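Local coordinates for sgbp-b (Bacteroides uniformis, PDB 7K44), which probably binds xyloglucan at the surface of a human gut bacterium, as a glycan-binding protein of a polysaccharide utilization locus, at residues F220-T230 against G242-E250; S252-N263 against E357-N368. All blocks are in the same frame, centred on the assembly; numbering follows the deposited sequence.

Both contacts lie in the xyloglucan-binding domain, on the same side of the chain's centre, with their own centres about 13 Å apart. Contact 1 pairs strands 226-230 and 243-248 in one antiparallel sheet; contact 2 pairs strands 255-264 and 357-364 in another. Residues 220-224 link them: strand 219-222 flanks strand 255-264, with Ser221 N 2.8 Å from Gln262 O, and the turn that follows adds Gly224 N, 2.8 Å from Gln260 OE1, both probable hydrogen bonds. Gln225 CG also packs 3.5 Å from Trp258 CE2. The calcium ion is bound in contact 1, through Lys243 O, whereas in contact 2 the side chain of Asn263 is about 11 Å from it.

Contact 1 of 2, residues F220-T230 against G242-E250; sequences FSWGGQAVPVT and GKCYSISGE. With CA (calcium ion), chain B.
Val227 O is gripped twice by Ser246, whose N and OG reach it from opposite faces of the carbonyl plane at 2.8 and 2.9 Å. The hydroxyl can do so because it sits between its own backbone N and carbonyl carbon (chi1 71°). This pair belongs to an antiparallel beta ladder between strands 226-230 and 243-248, entered through a type II turn from Gly223 to Ala226. Further along, Cys244 N donates almost straight to Val229 O. Near Ser248, water 1 bridges Gln225 O, Ser246 OG and Ser248 OG.

On the face of the sheet that carries Ala226, Pro228 and Ile247, the Tyr245 ring lies between Phe220 and Pro228. Phe220 covers one face in an offset stack, centroids of the two rings 4.3 Å apart and planes at 20°, while Pro228 CB makes a CH-pi contact over the opposite face. A serine in place of Tyr245 would probably open a gap between Phe220 and Pro228 and leave the Phe220 ring without its stacking partner. Just before Cys244, the metal ligand is the Lys243 carbonyl oxygen, not its side chain; Asn213, Asp215, Asp241, Asp378 and water 2 complete the site, and Lys243 O binds the calcium ion at 2.3 Å.

Contact 2 of 2, residues S252-N263 against E357-N368; sequences SAWNYWWGQLQN and ELALQMTNPSEN
Asn263 and Leu358 begin a backbone ladder that runs on through Leu261 with Leu360 and Gly259 with Met362, all reciprocally bonded antiparallel pairs. Beyond Gly259 the register slips by two residues at a beta bulge, and pairing resumes at Asn255, whose O accepts from Asn364 N at 2.7 Å. Trp254 and Asn255 both face Asn364 in a G1 bulge.

Side-chain amides reinforce the ladder. Asn263 ND2 joins its own backbone N on Leu358 O, the two donors arriving from opposite faces of that carbonyl, while Asn263 OD1 is held by Tyr214. On the face carrying Gln260, Gln361 NE2 donates to Gln262 OE1 at 2.8 Å; the acceptor lies in the Gln361 amide plane, the donor above the Gln262 carbonyl plane. Gln361 OE1 is taken by Arg302. An extended chi1 (-180°) carries the Asn364 amide to the start of segment 252-263, ND2 standing above the Ser252 carbonyl plane, 2.9 Å from Ser252 O. The same nitrogen bonds Asn368 O, in the amide plane, at 2.7 Å, joining that start to the end of segment 357-368.

Trp254, Tyr256 and Trp257 line one side, and Trp258 lies on the other beside Met362. The Trp254 ring lies flat over the Ser366-Glu367 peptide, with Ser366 O 3.5 Å above the ring plane. Tyr256 CE2 meets Pro365 CB at 3.6 Å, and Trp258 CZ3 lies 3.8 Å from Met362 SD in an oblique Met-aromatic contact. Gln260 NE2 lies over one face of the Trp257 ring; water 3 joins that nitrogen to Trp258 N and Met362 O, while Gln260 OE1 accepts from Gly224 N.

Such pairing is that of neighbouring inner strands in a five-stranded antiparallel sheet, with Leu261, Leu360 and Met362 packing against strand 371-384 of the domain's other sheet, as in a beta sandwich.

Contact 1 of 2, residues F220-T230 against G242-E250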
loop_
_atom_site.group_PDB
_atom_site.type_symbol
_atom_site.label_atom_id
_atom_site.label_comp_id
_atom_site.label_asym_id
_atom_site.label_seq_id
_atom_site.Cartn_x
_atom_site.Cartn_y
_atom_site.Cartn_z
ATOM N N PHE A 220 -16.071 12.283 20.477
ATOM C CA PHE A 220 -16.624 13.374 19.689
ATOM C C PHE A 220 -17.183 14.452 20.616
ATOM O O PHE A 220 -17.847 14.154 21.620
ATOM C CB PHE A 220 -17.729 12.824 18.778
ATOM C CG PHE A 220 -18.354 13.852 17.876
ATOM C CD1 PHE A 220 -17.666 14.338 16.782
ATOM C CD2 PHE A 220 -19.643 14.317 18.094
ATOM C CE1 PHE A 220 -18.228 15.282 15.940
ATOM C CE2 PHE A 220 -20.200 15.255 17.243
ATOM C CZ PHE A 220 -19.492 15.735 16.163
ATOM N N SER A 221 -16.919 15.715 20.286
ATOM C CA SER A 221 -17.401 16.845 21.067
ATOM C C SER A 221 -18.555 17.560 20.384
ATOM O O SER A 221 -19.636 17.709 20.971
ATOM C CB SER A 221 -16.250 17.828 21.342
ATOM O OG SER A 221 -16.676 18.836 22.245
ATOM N N TRP A 222 -18.376 17.990 19.145
ATOM C CA TRP A 222 -19.436 18.640 18.391
ATOM C C TRP A 222 -19.004 18.766 16.942
ATOM O O TRP A 222 -17.829 18.591 16.596
ATOM C CB TRP A 222 -19.788 20.033 18.946
ATOM C CG TRP A 222 -18.655 21.037 18.962
ATOM C CD1 TRP A 222 -17.669 21.151 19.902
ATOM C CD2 TRP A 222 -18.449 22.110 18.039
ATOM N NE1 TRP A 222 -16.850 22.218 19.606
ATOM C CE2 TRP A 222 -17.302 22.809 18.456
ATOM C CE3 TRP A 222 -19.096 22.514 16.866
ATOM C CZ2 TRP A 222 -16.791 23.897 17.747
ATOM C CZ3 TRP A 222 -18.598 23.593 16.170
ATOM C CH2 TRP A 222 -17.457 24.274 16.609
ATOM N N GLY A 223 -19.967 19.106 16.099
ATOM C CA GLY A 223 -19.649 19.417 14.724
ATOM C C GLY A 223 -20.820 19.412 13.776
ATOM O O GLY A 223 -21.698 18.543 13.845
ATOM N N GLY A 224 -20.845 20.397 12.885
ATOM C CA GLY A 224 -21.859 20.418 11.847
ATOM C C GLY A 224 -21.648 19.302 10.841
ATOM O O GLY A 224 -20.518 18.924 10.520
ATOM N N GLN A 225 -22.762 18.764 10.341
ATOM C CA GLN A 225 -22.778 17.735 9.304
ATOM C C GLN A 225 -22.195 16.397 9.758
ATOM O O GLN A 225 -21.897 15.545 8.909
ATOM C CB GLN A 225 -22.097 18.191 8.005
ATOM C CG GLN A 225 -22.462 19.598 7.557
ATOM C CD GLN A 225 -23.918 19.730 7.185
ATOM O OE1 GLN A 225 -24.504 18.836 6.562
ATOM N NE2 GLN A 225 -24.518 20.839 7.572
ATOM N N ALA A 226 -22.047 16.178 11.065
ATOM C CA ALA A 226 -21.301 15.047 11.615
ATOM C C ALA A 226 -22.225 14.052 12.302
ATOM O O ALA A 226 -23.011 14.430 13.180
ATOM C CB ALA A 226 -20.254 15.524 12.621
ATOM N N VAL A 227 -22.097 12.777 11.940
ATOM C CA VAL A 227 -22.918 11.703 12.503
ATOM C C VAL A 227 -22.060 10.450 12.662
ATOM O O VAL A 227 -21.275 10.128 11.756
ATOM C CB VAL A 227 -24.146 11.406 11.623
ATOM C CG1 VAL A 227 -25.031 10.339 12.262
ATOM C CG2 VAL A 227 -24.968 12.666 11.360
ATOM N N PRO A 228 -22.171 9.716 13.768
ATOM C CA PRO A 228 -21.445 8.448 13.895
ATOM C C PRO A 228 -22.079 7.362 13.053
ATOM O O PRO A 228 -23.299 7.330 12.848
ATOM C CB PRO A 228 -21.586 8.109 15.381
ATOM C CG PRO A 228 -22.901 8.761 15.763
ATOM C CD PRO A 228 -22.928 10.050 14.990
ATOM N N VAL A 229 -21.230 6.451 12.584
ATOM C CA VAL A 229 -21.625 5.344 11.725
ATOM C C VAL A 229 -20.872 4.104 12.190
ATOM O O VAL A 229 -19.659 4.160 12.416
ATOM C CB VAL A 229 -21.272 5.675 10.260
ATOM C CG1 VAL A 229 -21.389 4.445 9.352
ATOM C CG2 VAL A 229 -22.165 6.807 9.742
ATOM N N THR A 230 -21.575 2.982 12.318
ATOM C CA THR A 230 -20.942 1.679 12.477
ATOM C C THR A 230 -21.410 0.810 11.321
ATOM O O THR A 230 -22.610 0.551 11.178
ATOM C CB THR A 230 -21.261 1.025 13.825
ATOM O OG1 THR A 230 -20.870 1.890 14.903
ATOM C CG2 THR A 230 -20.504 -0.296 13.954
ATOM N N GLY A 242 -15.322 -0.585 14.421
ATOM C CA GLY A 242 -16.244 -0.012 15.380
ATOM C C GLY A 242 -16.894 1.238 14.824
ATOM O O GLY A 242 -17.233 1.323 13.638
ATOM N N LYS A 243 -17.075 2.220 15.689
ATOM C CA LYS A 243 -17.692 3.478 15.297
ATOM C C LYS A 243 -16.695 4.360 14.561
ATOM O O LYS A 243 -15.529 4.455 14.951
ATOM C CB LYS A 243 -18.179 4.197 16.550
ATOM C CG LYS A 243 -18.964 5.449 16.293
ATOM C CD LYS A 243 -19.446 6.045 17.614
ATOM C CE LYS A 243 -20.258 5.042 18.404
ATOM N NZ LYS A 243 -20.866 5.690 19.600
ATOM N N CYS A 244 -17.144 4.970 13.467
ATOM C CA CYS A 244 -16.413 6.040 12.794
ATOM C C CYS A 244 -17.342 7.243 12.708
ATOM O O CYS A 244 -18.513 7.162 13.081
ATOM C CB CYS A 244 -15.908 5.609 11.410
ATOM S SG CYS A 244 -17.176 5.333 10.175
ATOM N N TYR A 245 -16.821 8.391 12.283
ATOM C CA TYR A 245 -17.641 9.586 12.114
ATOM C C TYR A 245 -17.696 10.002 10.654
ATOM O O TYR A 245 -16.692 9.946 9.934
ATOM C CB TYR A 245 -17.230 10.776 13.016
ATOM C CG TYR A 245 -18.014 10.790 14.309
ATOM C CD1 TYR A 245 -17.751 9.858 15.300
ATOM C CD2 TYR A 245 -19.053 11.695 14.511
ATOM C CE1 TYR A 245 -18.466 9.838 16.486
ATOM C CE2 TYR A 245 -19.788 11.686 15.709
ATOM C CZ TYR A 245 -19.489 10.753 16.684
ATOM O OH TYR A 245 -20.199 10.688 17.865
ATOM N N SER A 246 -18.893 10.360 10.212
ATOM C CA SER A 246 -19.132 10.846 8.865
ATOM C C SER A 246 -19.279 12.358 8.837
ATOM O O SER A 246 -19.782 12.974 9.784
ATOM C CB SER A 246 -20.386 10.198 8.272
ATOM O OG SER A 246 -21.562 10.680 8.892
ATOM N N ILE A 247 -18.817 12.953 7.739
ATOM C CA ILE A 247 -19.163 14.314 7.334
ATOM C C ILE A 247 -19.921 14.182 6.020
ATOM O O ILE A 247 -19.394 13.618 5.055
ATOM C CB ILE A 247 -17.903 15.168 7.129
ATOM C CG1 ILE A 247 -17.233 15.457 8.471
ATOM C CG2 ILE A 247 -18.232 16.456 6.391
ATOM C CD1 ILE A 247 -17.970 16.465 9.316
ATOM N N SER A 248 -21.158 14.680 5.974
ATOM C CA SER A 248 -21.957 14.434 4.779
ATOM C C SER A 248 -23.010 15.519 4.618
ATOM O O SER A 248 -23.413 16.168 5.586
ATOM C CB SER A 248 -22.619 13.052 4.805
ATOM O OG SER A 248 -23.679 13.022 5.740
ATOM N N GLY A 249 -23.458 15.692 3.376
ATOM C CA GLY A 249 -24.544 16.593 3.053
ATOM C C GLY A 249 -24.231 17.386 1.807
ATOM O O GLY A 249 -23.285 17.093 1.080
ATOM N N GLU A 250 -25.032 18.418 1.558
ATOM C CA GLU A 250 -24.853 19.268 0.390
ATOM C C GLU A 250 -24.055 20.500 0.792
ATOM O O GLU A 250 -24.440 21.224 1.717
ATOM C CB GLU A 250 -26.198 19.666 -0.220
ATOM C CG GLU A 250 -26.068 20.391 -1.547
ATOM C CD GLU A 250 -27.414 20.711 -2.164
ATOM O OE1 GLU A 250 -28.194 19.768 -2.406
ATOM O OE2 GLU A 250 -27.697 21.907 -2.392
HETATM CA CA CA B . -13.504 3.393 15.407
HETATM O O HOH W 1 -22.817 12.977 8.276
HETATM O O HOH W 2 -11.380 2.320 15.777
#

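Contact 2 of 2, residues S252-N263 against E357-N368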
loop_
_atom_site.group_PDB
_atom_site.type_symbol
_atom_site.label_atom_id
_atom_site.label_comp_id
_atom_site.label_asym_id
_atom_site.label_seq_id
_atom_site.Cartn_x
_atom_site.Cartn_y
_atom_site.Cartn_z
ATOM N N SER A 252 -22.658 23.996 -0.408
ATOM C CA SER A 252 -22.906 25.013 -1.413
ATOM C C SER A 252 -21.619 25.744 -1.777
ATOM O O SER A 252 -20.568 25.587 -1.145
ATOM C CB SER A 252 -23.916 26.026 -0.884
ATOM O OG SER A 252 -23.361 26.713 0.223
ATOM N N ALA A 253 -21.711 26.560 -2.823
ATOM C CA ALA A 253 -20.637 27.476 -3.147
ATOM C C ALA A 253 -20.534 28.564 -2.081
ATOM O O ALA A 253 -21.493 28.857 -1.352
ATOM C CB ALA A 253 -20.884 28.116 -4.513
ATOM N N TRP A 254 -19.343 29.153 -1.986
ATOM C CA TRP A 254 -19.094 30.295 -1.108
ATOM C C TRP A 254 -19.484 29.997 0.336
ATOM O O TRP A 254 -20.125 30.810 1.007
ATOM C CB TRP A 254 -19.784 31.560 -1.625
ATOM C CG TRP A 254 -19.350 31.928 -2.995
ATOM C CD1 TRP A 254 -20.113 31.939 -4.124
ATOM C CD2 TRP A 254 -18.033 32.315 -3.395
ATOM N NE1 TRP A 254 -19.356 32.324 -5.202
ATOM C CE2 TRP A 254 -18.072 32.560 -4.780
ATOM C CE3 TRP A 254 -16.819 32.484 -2.713
ATOM C CZ2 TRP A 254 -16.956 32.972 -5.493
ATOM C CZ3 TRP A 254 -15.712 32.886 -3.423
ATOM C CH2 TRP A 254 -15.784 33.125 -4.802
ATOM N N ASN A 255 -19.100 28.816 0.816
ATOM C CA ASN A 255 -19.471 28.348 2.143
ATOM C C ASN A 255 -18.232 28.349 3.024
ATOM O O ASN A 255 -17.326 27.530 2.833
ATOM C CB ASN A 255 -20.102 26.963 2.082
ATOM C CG ASN A 255 -20.887 26.638 3.329
ATOM O OD1 ASN A 255 -20.496 27.004 4.437
ATOM N ND2 ASN A 255 -22.006 25.960 3.159
ATOM N N TYR A 256 -18.205 29.245 4.001
ATOM C CA TYR A 256 -17.044 29.416 4.856
ATOM C C TYR A 256 -17.219 28.782 6.229
ATOM O O TYR A 256 -16.348 28.944 7.087
ATOM C CB TYR A 256 -16.689 30.896 4.973
ATOM C CG TYR A 256 -16.337 31.552 3.656
ATOM C CD1 TYR A 256 -17.318 32.136 2.864
ATOM C CD2 TYR A 256 -15.018 31.591 3.205
ATOM C CE1 TYR A 256 -16.995 32.751 1.662
ATOM C CE2 TYR A 256 -14.688 32.205 2.008
ATOM C CZ TYR A 256 -15.679 32.777 1.241
ATOM O OH TYR A 256 -15.345 33.392 0.053
ATOM N N TRP A 257 -18.306 28.048 6.448
ATOM C CA TRP A 257 -18.533 27.392 7.735
ATOM C C TRP A 257 -19.595 26.332 7.507
ATOM O O TRP A 257 -20.767 26.671 7.308
ATOM C CB TRP A 257 -18.992 28.393 8.793
ATOM C CG TRP A 257 -19.233 27.733 10.119
ATOM C CD1 TRP A 257 -20.437 27.425 10.677
ATOM C CD2 TRP A 257 -18.235 27.256 11.027
ATOM N NE1 TRP A 257 -20.252 26.805 11.888
ATOM C CE2 TRP A 257 -18.909 26.686 12.126
ATOM C CE3 TRP A 257 -16.838 27.267 11.026
ATOM C CZ2 TRP A 257 -18.233 26.128 13.214
ATOM C CZ3 TRP A 257 -16.167 26.712 12.106
ATOM C CH2 TRP A 257 -16.866 26.153 13.187
ATOM N N TRP A 258 -19.194 25.061 7.543
ATOM C CA TRP A 258 -20.092 23.994 7.126
ATOM C C TRP A 258 -19.977 22.743 7.997
ATOM O O TRP A 258 -20.815 22.514 8.878
ATOM C CB TRP A 258 -19.913 23.672 5.631
ATOM C CG TRP A 258 -20.914 22.688 5.119
ATOM C CD1 TRP A 258 -22.256 22.898 4.940
ATOM C CD2 TRP A 258 -20.671 21.327 4.746
ATOM N NE1 TRP A 258 -22.859 21.758 4.484
ATOM C CE2 TRP A 258 -21.907 20.779 4.341
ATOM C CE3 TRP A 258 -19.533 20.517 4.718
ATOM C CZ2 TRP A 258 -22.037 19.459 3.912
ATOM C CZ3 TRP A 258 -19.666 19.199 4.279
ATOM C CH2 TRP A 258 -20.908 18.689 3.886
ATOM N N GLY A 259 -18.956 21.924 7.766
ATOM C CA GLY A 259 -18.809 20.647 8.458
ATOM C C GLY A 259 -17.628 20.679 9.411
ATOM O O GLY A 259 -16.590 21.271 9.101
ATOM N N GLN A 260 -17.786 20.048 10.573
ATOM C CA GLN A 260 -16.678 19.945 11.514
ATOM C C GLN A 260 -16.738 18.617 12.246
ATOM O O GLN A 260 -17.820 18.094 12.530
ATOM C CB GLN A 260 -16.698 21.036 12.591
ATOM C CG GLN A 260 -16.748 22.467 12.079
ATOM C CD GLN A 260 -18.166 22.928 11.792
ATOM O OE1 GLN A 260 -19.104 22.585 12.511
ATOM N NE2 GLN A 260 -18.331 23.697 10.727
ATOM N N LEU A 261 -15.566 18.096 12.584
ATOM C CA LEU A 261 -15.407 17.066 13.601
ATOM C C LEU A 261 -14.522 17.693 14.667
ATOM O O LEU A 261 -13.313 17.870 14.461
ATOM C CB LEU A 261 -14.745 15.808 13.052
ATOM C CG LEU A 261 -15.479 15.038 11.970
ATOM C CD1 LEU A 261 -14.645 13.809 11.561
ATOM C CD2 LEU A 261 -16.853 14.615 12.460
ATOM N N GLN A 262 -15.115 18.096 15.790
ATOM C CA GLN A 262 -14.367 18.673 16.901
ATOM C C GLN A 262 -14.353 17.589 17.962
ATOM O O GLN A 262 -15.409 17.195 18.461
ATOM C CB GLN A 262 -15.024 19.954 17.418
ATOM C CG GLN A 262 -15.360 20.939 16.301
ATOM C CD GLN A 262 -14.168 21.750 15.809
ATOM O OE1 GLN A 262 -14.007 21.929 14.611
ATOM N NE2 GLN A 262 -13.340 22.239 16.724
ATOM N N ASN A 263 -13.172 17.084 18.279
ATOM C CA ASN A 263 -13.029 15.862 19.048
ATOM C C ASN A 263 -12.088 16.085 20.217
ATOM O O ASN A 263 -11.163 16.898 20.142
ATOM C CB ASN A 263 -12.369 14.748 18.186
ATOM C CG ASN A 263 -12.987 14.613 16.801
ATOM O OD1 ASN A 263 -14.044 14.002 16.628
ATOM N ND2 ASN A 263 -12.309 15.173 15.794
ATOM N N GLU A 357 -7.899 19.009 22.070
ATOM C CA GLU A 357 -8.761 18.902 20.900
ATOM C C GLU A 357 -8.001 18.426 19.658
ATOM O O GLU A 357 -6.823 18.740 19.445
ATOM C CB GLU A 357 -9.422 20.244 20.603
ATOM C CG GLU A 357 -10.487 20.183 19.506
ATOM C CD GLU A 357 -11.199 21.506 19.337
ATOM O OE1 GLU A 357 -10.548 22.502 18.965
ATOM O OE2 GLU A 357 -12.420 21.563 19.603
ATOM N N LEU A 358 -8.707 17.666 18.834
ATOM C CA LEU A 358 -8.300 17.321 17.473
ATOM C C LEU A 358 -9.459 17.787 16.603
ATOM O O LEU A 358 -10.583 17.299 16.759
ATOM C CB LEU A 358 -8.081 15.813 17.375
ATOM C CG LEU A 358 -7.417 15.234 16.123
ATOM C CD1 LEU A 358 -6.900 13.824 16.396
ATOM C CD2 LEU A 358 -8.371 15.218 14.959
ATOM N N ALA A 359 -9.220 18.772 15.741
ATOM C CA ALA A 359 -10.284 19.390 14.955
ATOM C C ALA A 359 -10.044 19.272 13.453
ATOM O O ALA A 359 -8.931 19.508 12.966
ATOM C CB ALA A 359 -10.469 20.865 15.320
ATOM N N LEU A 360 -11.115 18.948 12.722
ATOM C CA LEU A 360 -11.154 18.959 11.265
ATOM C C LEU A 360 -12.358 19.778 10.835
ATOM O O LEU A 360 -13.454 19.587 11.370
ATOM C CB LEU A 360 -11.293 17.549 10.676
ATOM C CG LEU A 360 -10.214 16.510 10.972
ATOM C CD1 LEU A 360 -10.537 15.781 12.266
ATOM C CD2 LEU A 360 -10.153 15.524 9.819
ATOM N N GLN A 361 -12.172 20.694 9.886
ATOM C CA GLN A 361 -13.280 21.523 9.421
ATOM C C GLN A 361 -13.279 21.620 7.908
ATOM O O GLN A 361 -12.241 21.910 7.301
ATOM C CB GLN A 361 -13.224 22.928 10.012
ATOM C CG GLN A 361 -13.118 22.932 11.509
ATOM C CD GLN A 361 -13.135 24.327 12.091
ATOM O OE1 GLN A 361 -12.900 25.307 11.384
ATOM N NE2 GLN A 361 -13.440 24.430 13.388
ATOM N N MET A 362 -14.441 21.378 7.302
ATOM C CA MET A 362 -14.596 21.415 5.852
ATOM C C MET A 362 -15.377 22.658 5.447
ATOM O O MET A 362 -16.413 22.969 6.049
ATOM C CB MET A 362 -15.308 20.163 5.347
ATOM C CG MET A 362 -15.281 20.057 3.826
ATOM S SD MET A 362 -16.104 18.553 3.256
ATOM C CE MET A 362 -15.197 18.196 1.760
ATOM N N THR A 363 -14.872 23.366 4.441
ATOM C CA THR A 363 -15.491 24.559 3.879
ATOM C C THR A 363 -15.395 24.481 2.360
ATOM O O THR A 363 -14.722 23.608 1.810
ATOM C CB THR A 363 -14.816 25.846 4.383
ATOM O OG1 THR A 363 -13.427 25.846 4.009
ATOM C CG2 THR A 363 -14.938 25.984 5.908
ATOM N N ASN A 364 -16.074 25.400 1.671
ATOM C CA ASN A 364 -15.963 25.526 0.214
ATOM C C ASN A 364 -15.813 26.998 -0.139
ATOM O O ASN A 364 -16.773 27.643 -0.582
ATOM C CB ASN A 364 -17.150 24.882 -0.505
ATOM C CG ASN A 364 -17.048 24.993 -2.017
ATOM O OD1 ASN A 364 -15.964 25.203 -2.560
ATOM N ND2 ASN A 364 -18.180 24.877 -2.695
ATOM N N PRO A 365 -14.621 27.568 0.056
ATOM C CA PRO A 365 -14.377 28.988 -0.263
ATOM C C PRO A 365 -14.158 29.211 -1.757
ATOM O O PRO A 365 -13.107 29.680 -2.195
ATOM C CB PRO A 365 -13.120 29.290 0.558
ATOM C CG PRO A 365 -12.355 27.996 0.504
ATOM C CD PRO A 365 -13.404 26.900 0.556
ATOM N N SER A 366 -15.169 28.882 -2.554
ATOM C CA SER A 366 -15.014 28.905 -4.003
ATOM C C SER A 366 -16.369 29.114 -4.657
ATOM O O SER A 366 -17.417 28.936 -4.037
ATOM C CB SER A 366 -14.401 27.599 -4.536
ATOM O OG SER A 366 -15.395 26.624 -4.798
ATOM N N GLU A 367 -16.327 29.475 -5.941
ATOM C CA GLU A 367 -17.528 29.626 -6.752
ATOM C C GLU A 367 -18.165 28.294 -7.129
ATOM O O GLU A 367 -19.294 28.287 -7.626
ATOM C CB GLU A 367 -17.162 30.368 -8.039
ATOM C CG GLU A 367 -16.219 29.563 -8.934
ATOM C CD GLU A 367 -15.678 30.356 -10.111
ATOM O OE1 GLU A 367 -16.335 31.330 -10.535
ATOM O OE2 GLU A 367 -14.586 30.004 -10.609
ATOM N N ASN A 368 -17.479 27.176 -6.909
ATOM C CA ASN A 368 -17.939 25.890 -7.412
ATOM C C ASN A 368 -18.933 25.239 -6.459
ATOM O O ASN A 368 -18.910 25.469 -5.249
ATOM C CB ASN A 368 -16.747 24.962 -7.618
ATOM C CG ASN A 368 -15.713 25.557 -8.549
ATOM O OD1 ASN A 368 -16.032 25.966 -9.667
ATOM N ND2 ASN A 368 -14.476 25.634 -8.085
HETATM O O HOH W 3 -16.531 24.464 8.600
#